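Long-range contact in acetyl-CoA acetyltransferase (Mycobacterium smegmatis, PDB 4EGV), which is a monomeric thiolase-like protein, probably with the acyltransferase activity of its family: residues I313-V323 and F348-T357. Sequence-based numbering, arbitrary orientation.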
# COMPACT_ATOMS: atom_id res chain seq x y z
N ILE A 313 -11.73 -1.26 -14.08
CA ILE A 313 -11.18 -0.19 -13.25
C ILE A 313 -11.44 -0.46 -11.77
O ILE A 313 -10.62 -0.10 -10.92
CB ILE A 313 -11.68 1.21 -13.70
CG1 ILE A 313 -11.14 1.51 -15.10
CG2 ILE A 313 -11.19 2.31 -12.75
CD1 ILE A 313 -11.70 2.77 -15.79
N GLY A 314 -12.55 -1.14 -11.48
CA GLY A 314 -12.95 -1.46 -10.12
C GLY A 314 -12.26 -2.64 -9.44
O GLY A 314 -12.59 -2.99 -8.31
N ALA A 315 -11.31 -3.26 -10.13
CA ALA A 315 -10.56 -4.38 -9.57
C ALA A 315 -9.10 -4.29 -9.94
O ALA A 315 -8.71 -3.57 -10.84
CB ALA A 315 -11.15 -5.73 -10.00
N SER A 316 -8.29 -5.03 -9.21
CA SER A 316 -6.87 -5.13 -9.49
C SER A 316 -6.48 -6.61 -9.33
O SER A 316 -6.18 -7.04 -8.24
CB SER A 316 -6.08 -4.21 -8.55
OG SER A 316 -4.69 -4.31 -8.77
N PRO A 317 -6.53 -7.37 -10.43
CA PRO A 317 -6.20 -8.80 -10.40
C PRO A 317 -4.74 -9.09 -10.08
O PRO A 317 -4.45 -10.11 -9.52
CB PRO A 317 -6.55 -9.29 -11.81
CG PRO A 317 -7.40 -8.23 -12.38
CD PRO A 317 -7.02 -6.95 -11.75
N ALA A 318 -3.83 -8.19 -10.43
CA ALA A 318 -2.40 -8.30 -10.08
C ALA A 318 -2.14 -8.32 -8.57
O ALA A 318 -1.23 -8.96 -8.10
CB ALA A 318 -1.58 -7.22 -10.74
N SER A 319 -2.96 -7.65 -7.79
CA SER A 319 -2.74 -7.66 -6.36
C SER A 319 -3.12 -8.99 -5.77
O SER A 319 -2.49 -9.48 -4.88
CB SER A 319 -3.51 -6.51 -5.71
OG SER A 319 -3.26 -5.31 -6.41
N VAL A 320 -4.17 -9.58 -6.29
CA VAL A 320 -4.68 -10.83 -5.81
C VAL A 320 -3.72 -11.94 -6.20
O VAL A 320 -3.42 -12.81 -5.40
CB VAL A 320 -6.06 -11.09 -6.43
CG1 VAL A 320 -6.65 -12.43 -5.97
CG2 VAL A 320 -7.01 -9.92 -6.15
N THR A 321 -3.23 -11.89 -7.43
CA THR A 321 -2.26 -12.81 -7.93
C THR A 321 -1.00 -12.82 -7.06
O THR A 321 -0.46 -13.89 -6.77
CB THR A 321 -1.89 -12.50 -9.38
OG1 THR A 321 -3.09 -12.46 -10.15
CG2 THR A 321 -0.98 -13.59 -9.99
N ALA A 322 -0.56 -11.64 -6.64
CA ALA A 322 0.60 -11.50 -5.76
C ALA A 322 0.34 -12.19 -4.46
O ALA A 322 1.18 -12.92 -3.99
CB ALA A 322 0.99 -10.04 -5.53
N VAL A 323 -0.84 -11.95 -3.88
CA VAL A 323 -1.23 -12.62 -2.65
C VAL A 323 -1.24 -14.13 -2.79
O VAL A 323 -0.69 -14.82 -1.96
CB VAL A 323 -2.59 -12.13 -2.15
CG1 VAL A 323 -3.18 -13.06 -1.11
CG2 VAL A 323 -2.47 -10.72 -1.56
N PHE A 348 -10.40 0.89 -1.09
CA PHE A 348 -10.29 0.09 -2.27
C PHE A 348 -9.24 -1.05 -2.24
O PHE A 348 -9.58 -2.19 -2.54
CB PHE A 348 -10.15 0.96 -3.51
CG PHE A 348 -9.95 0.17 -4.74
CD1 PHE A 348 -11.05 -0.37 -5.46
CD2 PHE A 348 -8.64 -0.15 -5.17
CE1 PHE A 348 -10.86 -1.19 -6.62
CE2 PHE A 348 -8.42 -0.97 -6.34
CZ PHE A 348 -9.53 -1.49 -7.06
N PRO A 349 -7.97 -0.75 -1.92
CA PRO A 349 -6.96 -1.81 -2.04
C PRO A 349 -7.11 -2.89 -0.99
O PRO A 349 -6.50 -3.96 -1.13
CB PRO A 349 -5.63 -1.06 -1.88
CG PRO A 349 -5.96 0.16 -1.25
CD PRO A 349 -7.35 0.53 -1.57
N VAL A 350 -7.90 -2.61 0.05
CA VAL A 350 -8.24 -3.60 1.05
C VAL A 350 -9.40 -4.42 0.56
O VAL A 350 -9.29 -5.63 0.48
CB VAL A 350 -8.59 -3.00 2.43
CG1 VAL A 350 -8.94 -4.10 3.40
CG2 VAL A 350 -7.43 -2.20 2.97
N PHE A 351 -10.49 -3.77 0.19
CA PHE A 351 -11.63 -4.41 -0.46
C PHE A 351 -11.19 -5.39 -1.53
O PHE A 351 -11.65 -6.51 -1.59
CB PHE A 351 -12.53 -3.37 -1.12
CG PHE A 351 -13.52 -2.75 -0.19
CD1 PHE A 351 -14.13 -3.49 0.81
CD2 PHE A 351 -13.88 -1.42 -0.34
CE1 PHE A 351 -15.06 -2.92 1.66
CE2 PHE A 351 -14.80 -0.84 0.49
CZ PHE A 351 -15.40 -1.60 1.49
N ASN A 352 -10.26 -4.93 -2.36
CA ASN A 352 -9.85 -5.62 -3.54
C ASN A 352 -9.19 -6.93 -3.26
O ASN A 352 -9.37 -7.87 -4.00
CB ASN A 352 -8.94 -4.71 -4.34
CG ASN A 352 -8.34 -5.40 -5.54
OD1 ASN A 352 -9.04 -5.72 -6.52
ND2 ASN A 352 -7.03 -5.63 -5.47
N ILE A 353 -8.41 -7.01 -2.18
CA ILE A 353 -7.80 -8.28 -1.79
C ILE A 353 -8.90 -9.24 -1.36
O ILE A 353 -8.97 -10.37 -1.82
CB ILE A 353 -6.77 -8.13 -0.68
CG1 ILE A 353 -5.54 -7.43 -1.22
CG2 ILE A 353 -6.40 -9.49 -0.12
CD1 ILE A 353 -5.05 -7.94 -2.54
N CYS A 354 -9.80 -8.72 -0.53
CA CYS A 354 -10.97 -9.43 -0.08
C CYS A 354 -11.90 -10.01 -1.17
O CYS A 354 -12.41 -11.11 -1.03
CB CYS A 354 -11.75 -8.52 0.86
SG CYS A 354 -10.82 -8.15 2.38
N ASP A 355 -12.10 -9.27 -2.25
CA ASP A 355 -12.94 -9.67 -3.36
C ASP A 355 -12.39 -10.81 -4.18
O ASP A 355 -13.15 -11.67 -4.58
CB ASP A 355 -13.14 -8.51 -4.32
CG ASP A 355 -14.08 -7.47 -3.80
OD1 ASP A 355 -14.76 -7.70 -2.78
OD2 ASP A 355 -14.13 -6.42 -4.43
N GLY A 356 -11.09 -10.81 -4.46
CA GLY A 356 -10.50 -11.85 -5.29
C GLY A 356 -10.00 -13.07 -4.55
O GLY A 356 -9.57 -14.04 -5.15
N THR A 357 -10.07 -13.04 -3.23
CA THR A 357 -9.42 -14.03 -2.40
C THR A 357 -10.41 -14.83 -1.57
O THR A 357 -10.11 -15.91 -1.13
CB THR A 357 -8.39 -13.35 -1.49
OG1 THR A 357 -7.59 -14.34 -0.86
CG2 THR A 357 -9.05 -12.58 -0.39
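Asn352 reaches from its helix to the backbone of Ser316 and grips it with both ends of its amide. Ser316 N donates to Asn352 OD1 over 2.9 Å, coming from above the plane of the Asn352 side-chain carbonyl, while Asn352 ND2 returns a bond of 3.2 Å to Ser316 O. The second bond is fairly straight, 161° at the hydrogen, and the acceptor lies in the plane of the amide. Asparagine suits the place because one flat group offers both a donor and an acceptor, as the N-H and C=O of a single residue require; together the two bonds fix its rotation. With CG anti to the backbone N (chi1 174°), the amide is carried away from its own helix toward the extended residues that lead into helix 317-330. The hydroxyl of Ser316 is bonded elsewhere, to Glu304, which also accepts from Ala318 N at the start of that helix.

The contact joins helix 348-357 to the start of helix 317-330 and to the loop leading into it, within the thiolase fold; the helical segments cross at -64° with axes 8.9 Å apart. Strand 337-342, at one border of the mixed sheet, comes between them in sequence, and Tyr415 and Val417 of strand 414-421 touch the apolar part of the interface.

There Ile353 turns the end of its chain toward helix 317-330: CD1 lies 3.8 Å from Ser319 CB and 3.9 Å from Val323 CG2. The small serine lets isoleucine come close, and a methyl of Val323 adds an apolar contact, the two side chains meeting at an oblique angle. Toward the C-terminal end of helix 348-357, Val320 packs its methyls against backbone, CG2 by Asn352 O and CG1 by Gly356 O, where no side chain intervenes. One turn before Asn352, whose CB lies over one face of its ring, Phe348 turns its slightly positive C-H edge to the carbonyl side of the Gly314-Ala315 peptide, with Gly314 O near CE1 and the ring plane; glycine puts no side chain in the way.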